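PDB 6RGN: DUF3120 domain-containing protein from Bordetella pertussis, which is a type III secretion effector whose N-terminal domain, the part described here, targets it to membranes, probably by binding the phosphoinositide PIP2. Local coordinates for residues 66-71 and 118-123; 79-84 and 104-109; 97-102 and 133-138. One frame throughout, in Å; residues are numbered along the deposited sequence.

Contact 1: 66-71 and 118-123. Unlike the reference sequence in segment 118-123: M123 (reference Leu). With SO4 (sulfate ion), chain B; SO4 (sulfate ion), chain E.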
loop_
_atom_site.group_PDB
_atom_site.type_symbol
_atom_site.label_atom_id
_atom_site.label_comp_id
_atom_site.label_asym_id
_atom_site.label_seq_id
_atom_site.Cartn_x
_atom_site.Cartn_y
_atom_site.Cartn_z
ATOM N N VAL A 66 7.919 -2.981 4.445
ATOM C CA VAL A 66 8.628 -1.712 4.143
ATOM C C VAL A 66 9.341 -1.129 5.386
ATOM O O VAL A 66 9.851 0.031 5.266
ATOM C CB VAL A 66 7.671 -0.713 3.469
ATOM C CG1 VAL A 66 7.160 -1.289 2.179
ATOM C CG2 VAL A 66 6.466 -0.263 4.290
ATOM N N ALA A 67 9.402 -1.834 6.506
ATOM C CA ALA A 67 10.242 -1.469 7.679
ATOM C C ALA A 67 11.728 -1.676 7.388
ATOM O O ALA A 67 12.056 -2.569 6.571
ATOM C CB ALA A 67 9.863 -2.249 8.923
ATOM N N SER A 68 12.584 -0.833 7.982
ATOM C CA SER A 68 14.060 -0.992 7.965
ATOM C C SER A 68 14.529 -1.396 9.352
ATOM O O SER A 68 14.546 -0.554 10.244
ATOM C CB SER A 68 14.758 0.285 7.493
ATOM O OG SER A 68 16.168 0.156 7.550
ATOM N N PRO A 69 14.934 -2.666 9.602
ATOM C CA PRO A 69 15.485 -3.026 10.901
ATOM C C PRO A 69 16.824 -2.325 11.190
ATOM O O PRO A 69 17.120 -2.075 12.345
ATOM C CB PRO A 69 15.639 -4.554 10.879
ATOM C CG PRO A 69 15.486 -4.967 9.421
ATOM C CD PRO A 69 14.847 -3.813 8.682
ATOM N N ARG A 70 17.593 -1.985 10.153
ATOM C CA ARG A 70 18.873 -1.234 10.325
ATOM C C ARG A 70 18.548 0.249 10.652
ATOM O O ARG A 70 19.487 1.009 10.963
ATOM C CB ARG A 70 19.758 -1.518 9.096
ATOM C CG ARG A 70 20.430 -2.890 9.186
ATOM C CD ARG A 70 21.389 -3.187 8.047
ATOM N NE ARG A 70 20.723 -2.933 6.758
ATOM C CZ ARG A 70 21.297 -2.410 5.673
ATOM N NH1 ARG A 70 22.586 -2.144 5.673
ATOM N NH2 ARG A 70 20.597 -2.213 4.560
ATOM N N LEU A 71 17.254 0.605 10.631
ATOM C CA LEU A 71 16.627 1.871 11.132
ATOM C C LEU A 71 16.925 3.022 10.159
ATOM O O LEU A 71 16.817 4.183 10.538
ATOM C CB LEU A 71 17.125 2.179 12.549
ATOM C CG LEU A 71 16.755 1.130 13.600
ATOM C CD1 LEU A 71 17.573 1.324 14.856
ATOM C CD2 LEU A 71 15.258 1.154 13.899
ATOM N N ALA A 118 13.331 -0.394 -4.784
ATOM C CA ALA A 118 13.949 -1.661 -5.203
ATOM C C ALA A 118 14.281 -2.442 -3.929
ATOM O O ALA A 118 14.194 -3.687 -3.896
ATOM C CB ALA A 118 15.184 -1.432 -6.034
ATOM N N LYS A 119 14.670 -1.718 -2.878
ATOM C CA LYS A 119 15.100 -2.413 -1.654
ATOM C C LYS A 119 13.907 -2.862 -0.822
ATOM O O LYS A 119 13.936 -4.017 -0.371
ATOM C CB LYS A 119 15.988 -1.454 -0.884
ATOM C CG LYS A 119 16.545 -1.987 0.405
ATOM C CD LYS A 119 17.586 -1.002 0.929
ATOM C CE LYS A 119 17.876 -1.115 2.389
ATOM N NZ LYS A 119 16.648 -0.755 3.119
ATOM N N ARG A 120 12.886 -1.999 -0.660
ATOM C CA ARG A 120 11.799 -2.210 0.336
ATOM C C ARG A 120 10.498 -2.656 -0.335
ATOM O O ARG A 120 9.526 -3.009 0.368
ATOM C CB ARG A 120 11.598 -0.896 1.077
ATOM C CG ARG A 120 12.818 -0.467 1.861
ATOM C CD ARG A 120 12.260 0.404 2.928
ATOM N NE ARG A 120 13.262 1.323 3.441
ATOM C CZ ARG A 120 13.115 2.052 4.536
ATOM N NH1 ARG A 120 12.003 1.967 5.279
ATOM N NH2 ARG A 120 14.080 2.914 4.846
ATOM N N GLY A 121 10.500 -2.802 -1.641
ATOM C CA GLY A 121 9.246 -2.931 -2.391
ATOM C C GLY A 121 8.851 -4.334 -2.735
ATOM O O GLY A 121 7.953 -4.494 -3.596
ATOM N N GLY A 122 9.391 -5.331 -2.059
ATOM C CA GLY A 122 9.098 -6.746 -2.336
ATOM C C GLY A 122 7.622 -7.110 -2.279
ATOM O O GLY A 122 7.254 -8.092 -2.936
ATOM N N MET A 123 6.755 -6.405 -1.542
ATOM C CA MET A 123 5.323 -6.808 -1.488
ATOM C C MET A 123 4.447 -5.859 -2.321
ATOM O O MET A 123 3.218 -5.979 -2.237
ATOM C CB MET A 123 4.801 -6.879 -0.054
ATOM C CG MET A 123 5.546 -7.885 0.826
ATOM S SD MET A 123 4.528 -8.368 2.263
ATOM C CE MET A 123 3.774 -9.863 1.624
HETATM S S SO4 B . 17.057 -2.859 5.939
HETATM O O1 SO4 B . 17.396 -3.013 7.337
HETATM O O2 SO4 B . 15.904 -3.688 5.632
HETATM O O3 SO4 B . 16.723 -1.478 5.667
HETATM O O4 SO4 B . 18.200 -3.250 5.113
HETATM S S SO4 E . 16.626 2.539 2.300
HETATM O O1 SO4 E . 16.238 3.577 3.237
HETATM O O2 SO4 E . 15.625 1.570 2.190
HETATM O O3 SO4 E . 16.847 3.141 1.032
HETATM O O4 SO4 E . 17.841 1.925 2.780
HETATM O O HOH W 1 11.732 2.485 8.285
#

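Contact 2: 79-84 and 104-109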
loop_
_atom_site.group_PDB
_atom_site.type_symbol
_atom_site.label_atom_id
_atom_site.label_comp_id
_atom_site.label_asym_id
_atom_site.label_seq_id
_atom_site.Cartn_x
_atom_site.Cartn_y
_atom_site.Cartn_z
ATOM N N ARG A 79 6.443 7.191 3.518
ATOM C CA ARG A 79 5.558 7.511 4.680
ATOM C C ARG A 79 4.130 7.794 4.181
ATOM O O ARG A 79 3.197 7.329 4.786
ATOM C CB ARG A 79 6.019 8.740 5.451
ATOM C CG ARG A 79 7.272 8.507 6.273
ATOM C CD ARG A 79 7.516 9.781 7.074
ATOM N NE ARG A 79 8.878 10.153 6.776
ATOM C CZ ARG A 79 9.286 11.336 6.292
ATOM N NH1 ARG A 79 10.580 11.498 6.054
ATOM N NH2 ARG A 79 8.443 12.335 6.038
ATOM N N GLU A 80 3.988 8.446 3.027
ATOM C CA GLU A 80 2.644 8.693 2.440
ATOM C C GLU A 80 2.014 7.372 1.998
ATOM O O GLU A 80 0.807 7.209 2.162
ATOM C CB GLU A 80 2.658 9.632 1.236
ATOM C CG GLU A 80 1.254 10.137 0.901
ATOM C CD GLU A 80 0.716 11.012 2.023
ATOM O OE1 GLU A 80 1.487 11.879 2.467
ATOM O OE2 GLU A 80 -0.447 10.788 2.497
ATOM N N VAL A 81 2.783 6.462 1.418
ATOM C CA VAL A 81 2.245 5.132 1.074
ATOM C C VAL A 81 1.701 4.457 2.329
ATOM O O VAL A 81 0.585 3.875 2.233
ATOM C CB VAL A 81 3.282 4.231 0.399
ATOM C CG1 VAL A 81 2.811 2.803 0.391
ATOM C CG2 VAL A 81 3.591 4.757 -0.993
ATOM N N LYS A 82 2.510 4.378 3.384
ATOM C CA LYS A 82 2.092 3.646 4.612
ATOM C C LYS A 82 0.839 4.300 5.186
ATOM O O LYS A 82 -0.145 3.569 5.519
ATOM C CB LYS A 82 3.192 3.600 5.680
ATOM C CG LYS A 82 4.482 2.962 5.192
ATOM C CD LYS A 82 5.487 2.752 6.300
ATOM C CE LYS A 82 5.970 4.034 6.914
ATOM N NZ LYS A 82 6.917 3.775 8.031
ATOM N N HIS A 83 0.827 5.625 5.190
ATOM C CA HIS A 83 -0.331 6.366 5.717
ATOM C C HIS A 83 -1.572 6.035 4.875
ATOM O O HIS A 83 -2.668 5.927 5.438
ATOM C CB HIS A 83 -0.044 7.865 5.756
ATOM C CG HIS A 83 -1.291 8.618 6.022
ATOM N ND1 HIS A 83 -1.744 8.884 7.280
ATOM C CD2 HIS A 83 -2.197 9.130 5.163
ATOM C CE1 HIS A 83 -2.887 9.557 7.209
ATOM N NE2 HIS A 83 -3.196 9.698 5.911
ATOM N N ASP A 84 -1.443 6.018 3.564
ATOM C CA ASP A 84 -2.587 5.704 2.684
ATOM C C ASP A 84 -3.100 4.260 2.869
ATOM O O ASP A 84 -4.325 4.045 2.723
ATOM C CB ASP A 84 -2.199 5.942 1.244
ATOM C CG ASP A 84 -2.058 7.426 0.886
ATOM O OD1 ASP A 84 -2.390 8.273 1.719
ATOM O OD2 ASP A 84 -1.631 7.699 -0.268
ATOM N N VAL A 104 -1.793 5.813 -6.596
ATOM C CA VAL A 104 -1.011 6.989 -7.080
ATOM C C VAL A 104 0.264 7.131 -6.202
ATOM O O VAL A 104 1.368 7.385 -6.749
ATOM C CB VAL A 104 -1.934 8.221 -7.123
ATOM C CG1 VAL A 104 -1.184 9.498 -7.368
ATOM C CG2 VAL A 104 -3.049 8.068 -8.171
ATOM N N ALA A 105 0.129 6.939 -4.896
ATOM C CA ALA A 105 1.202 7.105 -3.895
ATOM C C ALA A 105 2.270 6.030 -4.112
ATOM O O ALA A 105 3.446 6.386 -4.098
ATOM C CB ALA A 105 0.646 6.995 -2.520
ATOM N N LEU A 106 1.881 4.799 -4.469
ATOM C CA LEU A 106 2.831 3.736 -4.891
ATOM C C LEU A 106 3.568 4.119 -6.176
ATOM O O LEU A 106 4.834 3.960 -6.189
ATOM C CB LEU A 106 2.108 2.392 -5.046
ATOM C CG LEU A 106 1.552 1.771 -3.772
ATOM C CD1 LEU A 106 0.550 0.656 -4.106
ATOM C CD2 LEU A 106 2.678 1.171 -2.937
ATOM N N ASN A 107 2.892 4.700 -7.191
ATOM C CA ASN A 107 3.574 5.178 -8.411
ATOM C C ASN A 107 4.563 6.296 -8.049
ATOM O O ASN A 107 5.708 6.260 -8.545
ATOM C CB ASN A 107 2.572 5.699 -9.423
ATOM C CG ASN A 107 1.579 4.616 -9.855
ATOM O OD1 ASN A 107 1.877 3.423 -9.731
ATOM N ND2 ASN A 107 0.473 5.022 -10.461
ATOM N N HIS A 108 4.144 7.269 -7.213
ATOM C CA HIS A 108 5.048 8.370 -6.796
ATOM C C HIS A 108 6.296 7.798 -6.108
ATOM O O HIS A 108 7.391 8.341 -6.333
ATOM C CB HIS A 108 4.339 9.370 -5.911
ATOM C CG HIS A 108 5.283 10.410 -5.385
ATOM N ND1 HIS A 108 5.881 11.345 -6.222
ATOM C CD2 HIS A 108 5.703 10.715 -4.128
ATOM C CE1 HIS A 108 6.692 12.128 -5.520
ATOM N NE2 HIS A 108 6.588 11.783 -4.247
ATOM N N TRP A 109 6.124 6.815 -5.232
ATOM C CA TRP A 109 7.262 6.193 -4.504
ATOM C C TRP A 109 8.212 5.520 -5.511
ATOM O O TRP A 109 9.442 5.709 -5.398
ATOM C CB TRP A 109 6.728 5.235 -3.439
ATOM C CG TRP A 109 7.786 4.573 -2.611
ATOM C CD1 TRP A 109 8.997 5.088 -2.254
ATOM C CD2 TRP A 109 7.776 3.210 -2.180
ATOM N NE1 TRP A 109 9.729 4.166 -1.571
ATOM C CE2 TRP A 109 9.018 2.983 -1.536
ATOM C CE3 TRP A 109 6.830 2.179 -2.238
ATOM C CZ2 TRP A 109 9.316 1.765 -0.944
ATOM C CZ3 TRP A 109 7.135 0.981 -1.654
ATOM C CH2 TRP A 109 8.361 0.774 -1.009
#

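Contact 3: 97-102 and 133-138. With SO4 (sulfate ion), chain C.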
loop_
_atom_site.group_PDB
_atom_site.type_symbol
_atom_site.label_atom_id
_atom_site.label_comp_id
_atom_site.label_asym_id
_atom_site.label_seq_id
_atom_site.Cartn_x
_atom_site.Cartn_y
_atom_site.Cartn_z
ATOM N N GLN A 97 -12.000 6.422 -3.449
ATOM C CA GLN A 97 -11.131 7.624 -3.565
ATOM C C GLN A 97 -9.830 7.383 -2.793
ATOM O O GLN A 97 -8.746 7.642 -3.318
ATOM C CB GLN A 97 -11.814 8.890 -3.052
ATOM C CG GLN A 97 -11.123 10.166 -3.538
ATOM C CD GLN A 97 -11.462 10.528 -4.975
ATOM O OE1 GLN A 97 -11.112 9.836 -5.926
ATOM N NE2 GLN A 97 -12.110 11.670 -5.175
ATOM N N GLN A 98 -9.918 6.863 -1.580
ATOM C CA GLN A 98 -8.704 6.534 -0.776
ATOM C C GLN A 98 -7.873 5.447 -1.485
ATOM O O GLN A 98 -6.619 5.441 -1.410
ATOM C CB GLN A 98 -9.242 6.208 0.612
ATOM C CG GLN A 98 -8.299 6.557 1.744
ATOM C CD GLN A 98 -7.839 7.995 1.804
ATOM O OE1 GLN A 98 -8.629 8.889 2.073
ATOM N NE2 GLN A 98 -6.554 8.226 1.568
ATOM N N LEU A 99 -8.526 4.488 -2.127
ATOM C CA LEU A 99 -7.818 3.339 -2.744
ATOM C C LEU A 99 -7.016 3.872 -3.923
ATOM O O LEU A 99 -5.840 3.439 -4.108
ATOM C CB LEU A 99 -8.872 2.318 -3.189
ATOM C CG LEU A 99 -8.323 0.991 -3.694
ATOM C CD1 LEU A 99 -7.242 0.419 -2.824
ATOM C CD2 LEU A 99 -9.441 -0.024 -3.858
ATOM N N ARG A 100 -7.643 4.740 -4.717
ATOM C CA ARG A 100 -6.986 5.487 -5.817
ATOM C C ARG A 100 -5.755 6.232 -5.281
ATOM O O ARG A 100 -4.678 6.101 -5.889
ATOM C CB ARG A 100 -7.988 6.401 -6.515
ATOM C CG ARG A 100 -8.905 5.606 -7.437
ATOM C CD ARG A 100 -9.867 6.419 -8.280
ATOM N NE ARG A 100 -10.670 5.559 -9.153
ATOM C CZ ARG A 100 -11.694 6.017 -9.844
ATOM N NH1 ARG A 100 -11.938 7.317 -9.852
ATOM N NH2 ARG A 100 -12.388 5.220 -10.640
ATOM N N ASP A 101 -5.880 6.908 -4.157
ATOM C CA ASP A 101 -4.768 7.710 -3.609
ATOM C C ASP A 101 -3.605 6.778 -3.306
ATOM O O ASP A 101 -2.434 7.205 -3.521
ATOM C CB ASP A 101 -5.121 8.424 -2.313
ATOM C CG ASP A 101 -6.234 9.435 -2.422
ATOM O OD1 ASP A 101 -6.469 9.939 -3.534
ATOM O OD2 ASP A 101 -6.864 9.751 -1.325
ATOM N N LEU A 102 -3.907 5.609 -2.705
ATOM C CA LEU A 102 -2.860 4.620 -2.403
ATOM C C LEU A 102 -2.138 4.184 -3.688
ATOM O O LEU A 102 -0.892 4.074 -3.715
ATOM C CB LEU A 102 -3.480 3.414 -1.702
ATOM C CG LEU A 102 -2.521 2.258 -1.562
ATOM C CD1 LEU A 102 -1.253 2.730 -0.855
ATOM C CD2 LEU A 102 -3.201 1.112 -0.795
ATOM N N ALA A 133 -8.379 -5.891 -6.683
ATOM C CA ALA A 133 -9.458 -6.778 -6.190
ATOM C C ALA A 133 -10.492 -5.941 -5.401
ATOM O O ALA A 133 -11.704 -6.203 -5.488
ATOM C CB ALA A 133 -8.862 -7.868 -5.308
ATOM N N TYR A 134 -10.023 -5.059 -4.534
ATOM C CA TYR A 134 -10.930 -4.138 -3.804
ATOM C C TYR A 134 -11.534 -3.141 -4.776
ATOM O O TYR A 134 -12.714 -2.845 -4.627
ATOM C CB TYR A 134 -10.232 -3.368 -2.682
ATOM C CG TYR A 134 -10.071 -4.217 -1.468
ATOM C CD1 TYR A 134 -11.093 -4.378 -0.554
ATOM C CD2 TYR A 134 -8.839 -4.776 -1.201
ATOM C CE1 TYR A 134 -10.906 -5.145 0.590
ATOM C CE2 TYR A 134 -8.670 -5.603 -0.115
ATOM C CZ TYR A 134 -9.674 -5.749 0.802
ATOM O OH TYR A 134 -9.390 -6.499 1.913
ATOM N N LYS A 135 -10.785 -2.643 -5.760
ATOM C CA LYS A 135 -11.471 -1.843 -6.813
ATOM C C LYS A 135 -12.642 -2.616 -7.424
ATOM O O LYS A 135 -13.679 -1.999 -7.541
ATOM C CB LYS A 135 -10.551 -1.342 -7.918
ATOM C CG LYS A 135 -9.623 -0.218 -7.481
ATOM C CD LYS A 135 -8.682 0.216 -8.597
ATOM C CE LYS A 135 -7.685 1.282 -8.166
ATOM N NZ LYS A 135 -7.241 2.003 -9.385
ATOM N N GLN A 136 -12.474 -3.874 -7.855
ATOM C CA GLN A 136 -13.553 -4.694 -8.472
ATOM C C GLN A 136 -14.737 -4.773 -7.499
ATOM O O GLN A 136 -15.883 -4.556 -7.906
ATOM C CB GLN A 136 -13.008 -6.083 -8.822
ATOM C CG GLN A 136 -14.087 -7.076 -9.239
ATOM C CD GLN A 136 -13.538 -8.472 -9.418
ATOM O OE1 GLN A 136 -12.330 -8.656 -9.452
ATOM N NE2 GLN A 136 -14.414 -9.457 -9.606
ATOM N N GLN A 137 -14.469 -5.123 -6.254
ATOM C CA GLN A 137 -15.509 -5.286 -5.204
ATOM C C GLN A 137 -16.286 -3.977 -5.004
ATOM O O GLN A 137 -17.512 -4.051 -4.766
ATOM C CB GLN A 137 -14.830 -5.675 -3.898
ATOM C CG GLN A 137 -15.779 -5.915 -2.745
ATOM C CD GLN A 137 -15.078 -6.752 -1.705
ATOM O OE1 GLN A 137 -15.119 -7.995 -1.759
ATOM N NE2 GLN A 137 -14.485 -6.088 -0.713
ATOM N N LEU A 138 -15.601 -2.824 -5.012
ATOM C CA LEU A 138 -16.295 -1.520 -4.816
ATOM C C LEU A 138 -17.077 -1.124 -6.075
ATOM O O LEU A 138 -18.143 -0.546 -5.927
ATOM C CB LEU A 138 -15.298 -0.448 -4.400
ATOM C CG LEU A 138 -14.631 -0.719 -3.055
ATOM C CD1 LEU A 138 -13.443 0.163 -2.893
ATOM C CD2 LEU A 138 -15.612 -0.583 -1.907
HETATM S S SO4 C . -10.342 1.270 -12.410
HETATM O O1 SO4 C . -11.005 -0.004 -12.334
HETATM O O2 SO4 C . -10.842 2.125 -11.358
HETATM O O3 SO4 C . -10.595 1.869 -13.692
HETATM O O4 SO4 C . -8.932 1.089 -12.233
#

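Contact 1: 66-71 and 118-123
V66 and R120, with CA atoms 5.0 Å apart, join two points where the chain runs out of helix: V66 opens the loop after helix 61-65, which passes through a type I turn from S68 to L71, and R120 ends helix 114-120 just before G121. One hydrogen bond ties them, R120 NH1 to V66 O at 2.9 Å with an N-H...O angle of 156°, the carbonyl oxygen lying near the plane of the guanidinium. In return V66 rests CG1 3.4 Å from R120 O. S68 CB covers one guanidinium face, offset toward its rim. The extended run of the R120 chain from CG to NE carries the other edge of the group to a sulfate, which it grips through two bonds: a nearly straight one (176°) from NE to O2 of the chain E ion, and a second from NH2 to O1. NH2 also bonds H72 O, and partners at its edges and on one face fix how the guanidinium is turned. This basic corner of a helical membrane-targeting domain illustrates how loop and helix end can make an anion pocket; its sulfates, probably from the crystallisation liquor, may mimic the phosphates of PIP2. K119, bent at its last torsion (-65°), places NZ between the ions, 2.7 Å from O2 of the chain E sulfate and 2.6 Å from O3 of the chain B sulfate. S68 OG donates to that same O3 at 2.6 Å. R70 wraps round the chain B ion, backbone N bonding O1 and NH2 bonding O4 at 2.7 Å.

Contact 2: 79-84 and 104-109
V81 fills the middle of this helix pair, with both methyl groups turned to the partner. Segments 79-84 and 104-109 run antiparallel at 162°, their axes approaching to 8.9 Å, and the CA atoms of V81 and A105 come within 5.4 Å of each other. Such closeness is a worked example of what a small residue allows: A105 has only a methyl group to put in the way, and V81 CG2 settles against its backbone, 3.5 Å from A105 O. The same methyl reaches W109 CB one helical turn further on. With chi1 at 165°, CG1 of V81 stands anti to the backbone N and meets CD2 of L106 at 3.7 Å, the two side chains crossing at about a right angle. One turn after V81, D84 lays OD2 alongside A105 CB at 3.3 Å. This carboxylate is buried, and D84 OD2 is also 3.4 Å from D101 O, surroundings that might raise its pKa. Toward solvent the contact thins out quickly. E80 starts toward the partner helix, yet its carboxylate leads away, and the exposed H108 side chain makes no contact with segment 79-84. No hydrogen bond crosses the interface. Its inner side is closed by other helices of this all-helical domain: F62 of helix 61-65 packs on V81, L127, R128 and I131 of helix 124-140 touch L106, and W109 donates NE1 to E116 and meets F117 edge-to-face at helix 114-120.

Contact 3: 97-102 and 133-138
L99 and K135 mark the closest backbone approach, their CA atoms 7.5 Å apart, between two antiparallel helical segments whose axes come to 10.6 Å at an angle of 159°. That spacing is bridged mainly by one side chain. With CG anti to the backbone N (chi1 -173°), L99 reaches across and plants CD2 on the partner helix, 3.5 Å from K135 N and 3.6 Å from Y134 CB; L138 CD1, one turn on from Y134, touches the same methyl at 4.1 Å. The stem of K135 passes obliquely over it, CG 3.6 Å from L99 CD2. Y134 contributes its CB while its ring leads away, its hydroxyl hydrogen-bonding M52 O. F88 of helix 76-90 and I131 add to the packing round L99, making this a junction of three long helices in the bundle. At the outer edge K135 continues extended past CG toward a sulfate, probably from the crystallisation liquor, that R100 only approaches: NZ makes a weak bond of 3.4 Å to O4, and R100 NH2 lies 3.5 Å from O2, the oxygen being near the guanidinium plane. H139 NE2 also bonds this ion. The chemistry is thus divided: an apolar centre without any hydrogen bond across it, and a basic rim where K135 and R100 lie near one anion, a loose grouping consistent with general electrostatic attraction rather than a tightly fitted site.

Overall arrangement
From the N terminus, the chain leaves helix 61-65 at segment 66-71, whose partner, 118-123, lies beyond 46 intervening residues, at and just past the end of helix 114-120; contact 1 closes that large loop. Contact 2 is nested within it. Contact 3 begins between the two segments of contact 2 and ends on helix 124-140, beyond contact 1, and so crosses both. Helix 96-112 serves contacts 2 and 3, pairing with helix 76-90 in the one and helix 124-140 in the other, and D84 with L102 joins these contacts directly. W109 packs on V66 and R120, linking contact 2 to contact 1. Contacts 1 and 3 lie on opposite sides of the domain's centre, about 24 Å apart between centres.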